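Local coordinates for protein enolase (alpha proteobacterium BAL199, PDB 3UGV) that belongs to the mandelate racemase/muconate lactonizing enzyme family of the enolase superfamily, binds magnesium, and probably abstracts a proton alpha to a carboxylate in an unidentified substrate, at residues Y262-R266 and A291-D295; L247-P253 and T271-E277; E277-P282 and M302-G306. All coordinates share one frame; numbering follows the deposited sequence.

Contact 1 (Y262-R266 and A291-D295). With MG (magnesium ion), chain X.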
loop_
_atom_site.group_PDB
_atom_site.type_symbol
_atom_site.label_atom_id
_atom_site.label_comp_id
_atom_site.label_asym_id
_atom_site.label_seq_id
_atom_site.Cartn_x
_atom_site.Cartn_y
_atom_site.Cartn_z
ATOM N N TYR F 262 11.571 12.240 7.352
ATOM C CA TYR F 262 12.734 11.546 6.817
ATOM C C TYR F 262 12.405 10.818 5.515
ATOM O O TYR F 262 13.147 10.941 4.542
ATOM C CB TYR F 262 13.328 10.613 7.863
ATOM C CG TYR F 262 14.299 11.319 8.784
ATOM C CD1 TYR F 262 15.345 12.070 8.270
ATOM C CD2 TYR F 262 14.171 11.240 10.160
ATOM C CE1 TYR F 262 16.241 12.725 9.099
ATOM C CE2 TYR F 262 15.060 11.890 10.998
ATOM C CZ TYR F 262 16.094 12.635 10.457
ATOM O OH TYR F 262 16.994 13.280 11.284
ATOM N N ALA F 263 11.279 10.097 5.482
ATOM C CA ALA F 263 10.858 9.431 4.253
ATOM C C ALA F 263 10.698 10.415 3.089
ATOM O O ALA F 263 11.052 10.082 1.969
ATOM C CB ALA F 263 9.561 8.607 4.461
ATOM N N GLN F 264 10.173 11.615 3.347
ATOM C CA GLN F 264 10.015 12.626 2.290
ATOM C C GLN F 264 11.362 13.108 1.751
ATOM O O GLN F 264 11.560 13.226 0.536
ATOM C CB GLN F 264 9.221 13.841 2.784
ATOM C CG GLN F 264 7.770 13.571 3.079
ATOM C CD GLN F 264 6.993 13.158 1.845
ATOM O OE1 GLN F 264 6.968 13.881 0.849
ATOM N NE2 GLN F 264 6.356 11.986 1.902
ATOM N N LEU F 265 12.274 13.394 2.671
ATOM C CA LEU F 265 13.622 13.859 2.337
ATOM C C LEU F 265 14.399 12.799 1.564
ATOM O O LEU F 265 15.120 13.104 0.614
ATOM C CB LEU F 265 14.377 14.192 3.623
ATOM C CG LEU F 265 13.864 15.425 4.352
ATOM C CD1 LEU F 265 14.565 15.599 5.680
ATOM C CD2 LEU F 265 14.075 16.640 3.440
ATOM N N ARG F 266 14.257 11.550 1.982
ATOM C CA ARG F 266 15.000 10.458 1.360
ATOM C C ARG F 266 14.536 10.313 -0.087
ATOM O O ARG F 266 15.331 10.084 -0.996
ATOM C CB ARG F 266 14.759 9.164 2.129
ATOM C CG ARG F 266 15.557 7.960 1.634
ATOM C CD ARG F 266 14.669 6.739 1.685
ATOM N NE ARG F 266 15.390 5.516 1.423
ATOM C CZ ARG F 266 14.800 4.337 1.307
ATOM N NH1 ARG F 266 13.482 4.255 1.408
ATOM N NH2 ARG F 266 15.528 3.250 1.081
ATOM N N ALA F 291 9.559 2.283 7.428
ATOM C CA ALA F 291 9.029 3.607 7.102
ATOM C C ALA F 291 9.732 4.201 5.884
ATOM O O ALA F 291 9.347 5.252 5.399
ATOM C CB ALA F 291 9.160 4.530 8.294
ATOM N N GLY F 292 10.769 3.527 5.395
ATOM C CA GLY F 292 11.573 4.069 4.314
ATOM C C GLY F 292 12.226 5.389 4.700
ATOM O O GLY F 292 12.241 6.336 3.903
ATOM N N ALA F 293 12.782 5.441 5.909
ATOM C CA ALA F 293 13.289 6.690 6.491
ATOM C C ALA F 293 14.752 7.058 6.156
ATOM O O ALA F 293 15.195 8.187 6.388
ATOM C CB ALA F 293 13.098 6.665 8.008
ATOM N N CYS F 294 15.516 6.117 5.626
ATOM C CA CYS F 294 16.920 6.403 5.375
ATOM C C CYS F 294 17.512 5.468 4.333
ATOM O O CYS F 294 16.975 4.387 4.096
ATOM C CB CYS F 294 17.700 6.238 6.669
ATOM S SG CYS F 294 17.418 4.625 7.424
ATOM N N ASP F 295 18.634 5.883 3.747
ATOM C CA ASP F 295 19.427 5.031 2.866
ATOM C C ASP F 295 20.565 4.328 3.625
ATOM O O ASP F 295 21.033 3.261 3.227
ATOM C CB ASP F 295 20.029 5.878 1.742
ATOM C CG ASP F 295 19.000 6.732 1.041
ATOM O OD1 ASP F 295 19.002 7.962 1.268
ATOM O OD2 ASP F 295 18.179 6.175 0.272
HETATM MG MG MG X . 17.043 9.486 -2.074
HETATM O O HOH W 1 16.636 7.584 -1.410
HETATM O O HOH W 2 18.352 9.600 -0.476
HETATM O O HOH W 3 18.464 8.702 -3.377
HETATM O O HOH W 4 15.758 9.064 -3.631
#

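Contact 2 (L247-P253 and T271-E277). With MG (magnesium ion), chain B.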
loop_
_atom_site.group_PDB
_atom_site.type_symbol
_atom_site.label_atom_id
_atom_site.label_comp_id
_atom_site.label_asym_id
_atom_site.label_seq_id
_atom_site.Cartn_x
_atom_site.Cartn_y
_atom_site.Cartn_z
ATOM N N LEU F 247 28.322 15.107 -2.036
ATOM C CA LEU F 247 28.603 14.658 -0.665
ATOM C C LEU F 247 28.479 13.146 -0.539
ATOM O O LEU F 247 27.736 12.513 -1.297
ATOM C CB LEU F 247 27.630 15.308 0.319
ATOM C CG LEU F 247 27.600 16.831 0.288
ATOM C CD1 LEU F 247 26.438 17.338 1.111
ATOM C CD2 LEU F 247 28.948 17.390 0.784
ATOM N N GLU F 248 29.207 12.570 0.414
ATOM C CA GLU F 248 29.141 11.134 0.667
ATOM C C GLU F 248 27.784 10.789 1.295
ATOM O O GLU F 248 27.144 9.814 0.924
ATOM C CB GLU F 248 30.262 10.703 1.601
ATOM C CG GLU F 248 30.161 9.250 2.079
ATOM C CD GLU F 248 30.712 8.241 1.085
ATOM O OE1 GLU F 248 31.277 8.661 0.046
ATOM O OE2 GLU F 248 30.597 7.021 1.355
ATOM N N TRP F 249 27.339 11.608 2.239
ATOM C CA TRP F 249 25.972 11.503 2.730
ATOM C C TRP F 249 25.558 12.748 3.473
ATOM O O TRP F 249 26.403 13.570 3.823
ATOM C CB TRP F 249 25.789 10.280 3.631
ATOM C CG TRP F 249 26.443 10.341 5.001
ATOM C CD1 TRP F 249 26.214 11.259 5.999
ATOM C CD2 TRP F 249 27.366 9.388 5.548
ATOM N NE1 TRP F 249 26.969 10.952 7.112
ATOM C CE2 TRP F 249 27.670 9.799 6.864
ATOM C CE3 TRP F 249 27.967 8.227 5.051
ATOM C CZ2 TRP F 249 28.556 9.098 7.675
ATOM C CZ3 TRP F 249 28.847 7.536 5.860
ATOM C CH2 TRP F 249 29.135 7.974 7.154
ATOM N N ILE F 250 24.253 12.870 3.708
ATOM C CA ILE F 250 23.684 13.929 4.533
ATOM C C ILE F 250 23.041 13.313 5.785
ATOM O O ILE F 250 22.195 12.407 5.692
ATOM C CB ILE F 250 22.631 14.715 3.751
ATOM C CG1 ILE F 250 23.271 15.392 2.538
ATOM C CG2 ILE F 250 21.934 15.740 4.636
ATOM C CD1 ILE F 250 22.239 15.858 1.532
ATOM N N GLU F 251 23.428 13.817 6.952
ATOM C CA GLU F 251 23.084 13.162 8.208
ATOM C C GLU F 251 22.127 13.992 9.048
ATOM O O GLU F 251 22.355 15.187 9.238
ATOM C CB GLU F 251 24.366 12.879 8.991
ATOM C CG GLU F 251 24.220 11.984 10.193
ATOM C CD GLU F 251 25.566 11.719 10.863
ATOM O OE1 GLU F 251 26.574 11.480 10.144
ATOM O OE2 GLU F 251 25.617 11.767 12.108
ATOM N N GLU F 252 21.057 13.336 9.512
ATOM C CA GLU F 252 20.060 13.876 10.464
ATOM C C GLU F 252 19.708 15.350 10.306
ATOM O O GLU F 252 20.022 16.176 11.178
ATOM C CB GLU F 252 20.484 13.605 11.914
ATOM C CG GLU F 252 20.372 12.144 12.325
ATOM C CD GLU F 252 20.590 11.917 13.817
ATOM O OE1 GLU F 252 21.451 12.608 14.418
ATOM O OE2 GLU F 252 19.899 11.034 14.385
ATOM N N PRO F 253 19.059 15.701 9.193
ATOM C CA PRO F 253 18.740 17.126 9.055
ATOM C C PRO F 253 17.675 17.601 10.049
ATOM O O PRO F 253 17.692 18.766 10.409
ATOM C CB PRO F 253 18.221 17.238 7.610
ATOM C CG PRO F 253 17.965 15.829 7.160
ATOM C CD PRO F 253 18.863 14.946 7.947
ATOM N N THR F 271 21.254 12.154 -2.993
ATOM C CA THR F 271 22.355 11.848 -2.075
ATOM C C THR F 271 21.843 10.938 -0.949
ATOM O O THR F 271 20.739 11.121 -0.469
ATOM C CB THR F 271 22.952 13.161 -1.503
ATOM O OG1 THR F 271 23.500 13.942 -2.580
ATOM C CG2 THR F 271 24.033 12.890 -0.467
ATOM N N PRO F 272 22.637 9.939 -0.536
ATOM C CA PRO F 272 22.149 9.088 0.557
ATOM C C PRO F 272 21.827 9.886 1.828
ATOM O O PRO F 272 22.549 10.817 2.197
ATOM C CB PRO F 272 23.331 8.128 0.807
ATOM C CG PRO F 272 24.067 8.080 -0.501
ATOM C CD PRO F 272 23.943 9.478 -1.056
ATOM N N LEU F 273 20.735 9.512 2.485
ATOM C CA LEU F 273 20.325 10.141 3.727
ATOM C C LEU F 273 20.679 9.207 4.883
ATOM O O LEU F 273 20.312 8.029 4.872
ATOM C CB LEU F 273 18.828 10.407 3.716
ATOM C CG LEU F 273 18.237 11.016 4.984
ATOM C CD1 LEU F 273 18.831 12.406 5.211
ATOM C CD2 LEU F 273 16.707 11.071 4.866
ATOM N N MET F 274 21.395 9.746 5.868
ATOM C CA MET F 274 21.960 8.958 6.952
ATOM C C MET F 274 21.267 9.292 8.264
ATOM O O MET F 274 21.073 10.456 8.579
ATOM C CB MET F 274 23.464 9.256 7.085
ATOM C CG MET F 274 24.086 8.745 8.358
ATOM S SD MET F 274 24.189 6.926 8.481
ATOM C CE MET F 274 25.671 6.574 7.544
ATOM N N ILE F 275 20.883 8.268 9.017
ATOM C CA ILE F 275 20.400 8.463 10.380
ATOM C C ILE F 275 20.765 7.230 11.180
ATOM O O ILE F 275 21.378 6.295 10.654
ATOM C CB ILE F 275 18.853 8.651 10.474
ATOM C CG1 ILE F 275 18.133 7.363 10.088
ATOM C CG2 ILE F 275 18.385 9.832 9.627
ATOM C CD1 ILE F 275 16.598 7.464 10.181
ATOM N N GLY F 276 20.394 7.213 12.450
ATOM C CA GLY F 276 20.609 6.011 13.232
ATOM C C GLY F 276 21.290 6.203 14.566
ATOM O O GLY F 276 21.096 5.388 15.462
ATOM N N GLU F 277 22.072 7.266 14.728
ATOM C CA GLU F 277 22.782 7.411 15.989
ATOM C C GLU F 277 21.817 7.515 17.165
ATOM O O GLU F 277 22.225 7.371 18.298
ATOM C CB GLU F 277 23.736 8.597 15.981
ATOM C CG GLU F 277 23.069 9.953 16.026
ATOM C CD GLU F 277 24.077 11.054 15.764
ATOM O OE1 GLU F 277 24.605 11.101 14.627
ATOM O OE2 GLU F 277 24.367 11.847 16.690
HETATM MG MG MG B . 25.860 12.693 13.781
HETATM O O HOH W 5 25.628 15.922 -2.358
HETATM O O HOH W 6 26.527 12.861 -3.794
HETATM O O HOH W 7 18.927 8.779 14.422
HETATM O O HOH W 8 25.853 13.866 15.506
HETATM O O HOH W 9 27.746 12.154 14.536
HETATM O O HOH W 10 23.901 13.438 13.499
#

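Contact 3 (E277-P282 and M302-G306). With MG (magnesium ion), chain B.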
loop_
_atom_site.group_PDB
_atom_site.type_symbol
_atom_site.label_atom_id
_atom_site.label_comp_id
_atom_site.label_asym_id
_atom_site.label_seq_id
_atom_site.Cartn_x
_atom_site.Cartn_y
_atom_site.Cartn_z
ATOM N N GLU F 277 22.072 7.266 14.728
ATOM C CA GLU F 277 22.782 7.411 15.989
ATOM C C GLU F 277 21.817 7.515 17.165
ATOM O O GLU F 277 22.225 7.371 18.298
ATOM C CB GLU F 277 23.736 8.597 15.981
ATOM C CG GLU F 277 23.069 9.953 16.026
ATOM C CD GLU F 277 24.077 11.054 15.764
ATOM O OE1 GLU F 277 24.605 11.101 14.627
ATOM O OE2 GLU F 277 24.367 11.847 16.690
ATOM N N ASN F 278 20.542 7.757 16.887
ATOM C CA ASN F 278 19.526 7.874 17.940
ATOM C C ASN F 278 18.523 6.722 17.996
ATOM O O ASN F 278 17.505 6.826 18.681
ATOM C CB ASN F 278 18.768 9.187 17.807
ATOM C CG ASN F 278 19.549 10.369 18.360
ATOM O OD1 ASN F 278 19.656 10.551 19.578
ATOM N ND2 ASN F 278 20.095 11.182 17.465
ATOM N N PHE F 279 18.801 5.646 17.257
ATOM C CA PHE F 279 18.014 4.417 17.340
ATOM C C PHE F 279 18.181 3.776 18.720
ATOM O O PHE F 279 19.282 3.360 19.088
ATOM C CB PHE F 279 18.510 3.390 16.320
ATOM C CG PHE F 279 18.143 3.696 14.900
ATOM C CD1 PHE F 279 17.155 4.618 14.597
ATOM C CD2 PHE F 279 18.785 3.037 13.861
ATOM C CE1 PHE F 279 16.818 4.875 13.298
ATOM C CE2 PHE F 279 18.462 3.302 12.555
ATOM C CZ PHE F 279 17.467 4.217 12.271
ATOM N N TYR F 280 17.099 3.670 19.476
ATOM C CA TYR F 280 17.155 2.934 20.739
ATOM C C TYR F 280 16.737 1.475 20.541
ATOM O O TYR F 280 15.577 1.120 20.740
ATOM C CB TYR F 280 16.305 3.629 21.808
ATOM C CG TYR F 280 16.980 4.864 22.355
ATOM C CD1 TYR F 280 17.898 4.766 23.396
ATOM C CD2 TYR F 280 16.728 6.127 21.806
ATOM C CE1 TYR F 280 18.540 5.886 23.889
ATOM C CE2 TYR F 280 17.374 7.253 22.281
ATOM C CZ TYR F 280 18.279 7.127 23.330
ATOM O OH TYR F 280 18.931 8.237 23.822
ATOM N N GLY F 281 17.684 0.641 20.120
ATOM C CA GLY F 281 17.423 -0.774 19.904
ATOM C C GLY F 281 17.146 -1.154 18.452
ATOM O O GLY F 281 16.790 -0.309 17.628
ATOM N N PRO F 282 17.307 -2.443 18.127
ATOM C CA PRO F 282 17.151 -2.928 16.751
ATOM C C PRO F 282 15.715 -2.860 16.248
ATOM O O PRO F 282 15.477 -2.707 15.048
ATOM C CB PRO F 282 17.604 -4.405 16.832
ATOM C CG PRO F 282 18.372 -4.526 18.133
ATOM C CD PRO F 282 17.798 -3.484 19.055
ATOM N N MET F 302 25.791 3.235 22.998
ATOM C CA MET F 302 25.054 3.405 24.239
ATOM C C MET F 302 23.540 3.367 24.011
ATOM O O MET F 302 22.783 3.109 24.945
ATOM C CB MET F 302 25.467 4.674 24.980
ATOM C CG MET F 302 24.744 5.905 24.532
ATOM S SD MET F 302 25.134 7.332 25.563
ATOM C CE MET F 302 24.421 8.654 24.580
ATOM N N ARG F 303 23.106 3.586 22.767
ATOM C CA ARG F 303 21.677 3.670 22.465
ATOM C C ARG F 303 21.133 2.400 21.809
ATOM O O ARG F 303 19.995 2.012 22.060
ATOM C CB ARG F 303 21.372 4.878 21.572
ATOM C CG ARG F 303 21.640 6.236 22.202
ATOM C CD ARG F 303 21.075 7.399 21.361
ATOM N NE ARG F 303 21.497 8.692 21.899
ATOM C CZ ARG F 303 22.499 9.431 21.412
ATOM N NH1 ARG F 303 23.188 9.031 20.351
ATOM N NH2 ARG F 303 22.822 10.584 21.986
ATOM N N ILE F 304 21.938 1.761 20.963
ATOM C CA ILE F 304 21.478 0.573 20.259
ATOM C C ILE F 304 21.410 -0.666 21.159
ATOM O O ILE F 304 20.750 -1.650 20.817
ATOM C CB ILE F 304 22.349 0.252 19.023
ATOM C CG1 ILE F 304 21.605 -0.699 18.073
ATOM C CG2 ILE F 304 23.680 -0.346 19.446
ATOM C CD1 ILE F 304 20.646 0.006 17.115
ATOM N N GLY F 305 22.109 -0.627 22.293
ATOM C CA GLY F 305 22.147 -1.756 23.213
ATOM C C GLY F 305 23.496 -2.463 23.253
ATOM O O GLY F 305 23.566 -3.690 23.364
ATOM N N GLY F 306 24.567 -1.675 23.152
ATOM C CA GLY F 306 25.920 -2.182 23.264
ATOM C C GLY F 306 26.295 -3.157 22.170
ATOM O O GLY F 306 25.832 -3.041 21.036
HETATM MG MG MG B . 25.860 12.693 13.781
HETATM O O HOH W 8 25.853 13.866 15.506
HETATM O O HOH W 9 27.746 12.154 14.536
HETATM O O HOH W 10 23.901 13.438 13.499
#

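Contact 1 (Y262-R266 and A291-D295)
Arg-266 lays its side chain along the loop 291-295, its CD lying 3.3 Å from Gly-292 O and its guanidinium placing one face over Cys-294 O. Its CG is anti to the backbone N (chi1 -176°), which sends the chain off the helix toward that loop; a bend at chi2 then turns the NE edge to Asp-295. Arg-266 NE donates to Asp-295 OD2 at 3.1 Å in a salt bridge that is moderately bent, 152° at the hydrogen. The carboxylate is met from above its plane, the two flat groups being 44° apart. Asp-295 OD1 has another grip, a hydrogen bond from Leu-273 N that ties this carboxylate to the neighbouring strand.

At the backbone end of the same residue, Arg-266 O binds a magnesium ion at 2.1 Å, with Leu-269 O and four waters completing the shell. Two of those waters donate to Asp-295, one to each oxygen, so the carboxylate acts as a second-shell ligand, and the metal probably polarises the waters that bind it.

One turn back, the small residues let the backbones close in. Ala-263 CA makes a CA-H...O contact with Gly-292 O at 3.4 Å, and Tyr-262 CB rests 4.0 Å from Ala-293 CB while its ring leads away toward strand 273-275. Gly-292, with positive phi, ends helix 282-290 in a Schellman motif. The arrangement is that of neighbouring helices in a beta/alpha barrel: the loop leaving one helix crosses the flank of helix 259-268 before entering strand 296-297.

Contact 2 (L247-P253 and T271-E277)
Trp-249 and Met-274 cross obliquely, the methionine chain folded against one face of the indole. Met-274 CE sits 3.5 Å from the centroid of the six-membered ring of Trp-249 and only 3° off its normal, a CH-pi contact, while SD stands farther off above the same ring in a Met-aromatic contact. Bends at chi2 and chi3 bring that methyl back over the ring. Nearer the backbone, Met-274 CB lies 3.6 Å from Trp-249 CD1.

Glu-251 runs beside Met-274, pointing the same way, with its chain extended beyond CG. Glu-251 OE2 binds magnesium at 1.9 Å; OE1 accepts from Trp-249 NE1 on its anti lone pair and pairs with Lys-194. Glu-277 comes in at about a right angle, the carboxylate planes 63° apart, and Glu-277 OE1 binds the same magnesium at 2.2 Å. Asp-225 and three waters complete the site. Glu-252 passes obliquely by Glu-277; water 7 bridges Glu-252 OE2 to Gly-276 N, and Asn-278 ND2 also hydrogen-bonds OE2.

Along the backbone, the strands are held in parallel register by nearly straight bonds: Ile-250 N to Pro-272 O at 3.1 Å, Met-274 N to Ile-250 O at 2.8 Å and Glu-252 N to Met-274 O at 3.0 Å. This is a beta-alpha-beta crossover of the enolase-superfamily barrel, with metal-binding carboxylates at the C-terminal ends of successive strands.

Contact 3 (E277-P282 and M302-G306)
The loop 277-282 passes beside the short, weakly bonded helix 301-304, the backbones approaching to 4.3 Å between Gly-281 CA and Ile-304 CA, with Tyr-280 CA making a CA-H...O contact to Arg-303 O at 3.3 Å. Here a beta-to-alpha loop of the enolase-superfamily barrel, running from strand 273-275 to the N-cap Gly-281 of helix 282-290, meets the next such connection, between strand 296-297 and helix 306-320.

Arg-303 covers more of the contact than any other residue. Extended from CG to NE, its chain spans one face of the Tyr-280 ring, with CB in a CH-pi contact and CG 3.5 Å from CE1 of that ring. The guanidinium stands almost upright to the ring, their planes 81° apart, and is itself sandwiched: Asn-278 OD1 lies over the centre of one face and Met-302 CE over the opposite face, toward the rim. The bond from Asn-278 ND2 to Glu-252 OE2 orients the amide with OD1 toward the guanidinium. Arg-303 NH2 reaches Phe-117 O of a neighbouring subunit, so the same guanidinium also bonds across a subunit interface. Arg-303 NH1 donates to Glu-277 O at 2.8 Å, coming from 43° above the carbonyl plane.

Overall arrangement
Read from the N terminus, contact 2 closes first: strand 249-251 leads through helix 259-268 to strand 273-275, its parallel neighbour. Contact 1 opens inside that loop and closes beyond it, so the two cross, binding helix 259-268 to the loop before strand 296-297. They touch directly at strand 273-275. Contact 3 starts at Glu-277, where contact 2 ends, making these two in series through a shared metal ligand, and also crosses contact 1. The centres of contacts 1 and 3 lie about 19 Å apart; together the three contacts tie helix 259-268, the barrel strands and the loops beside the magnesium site.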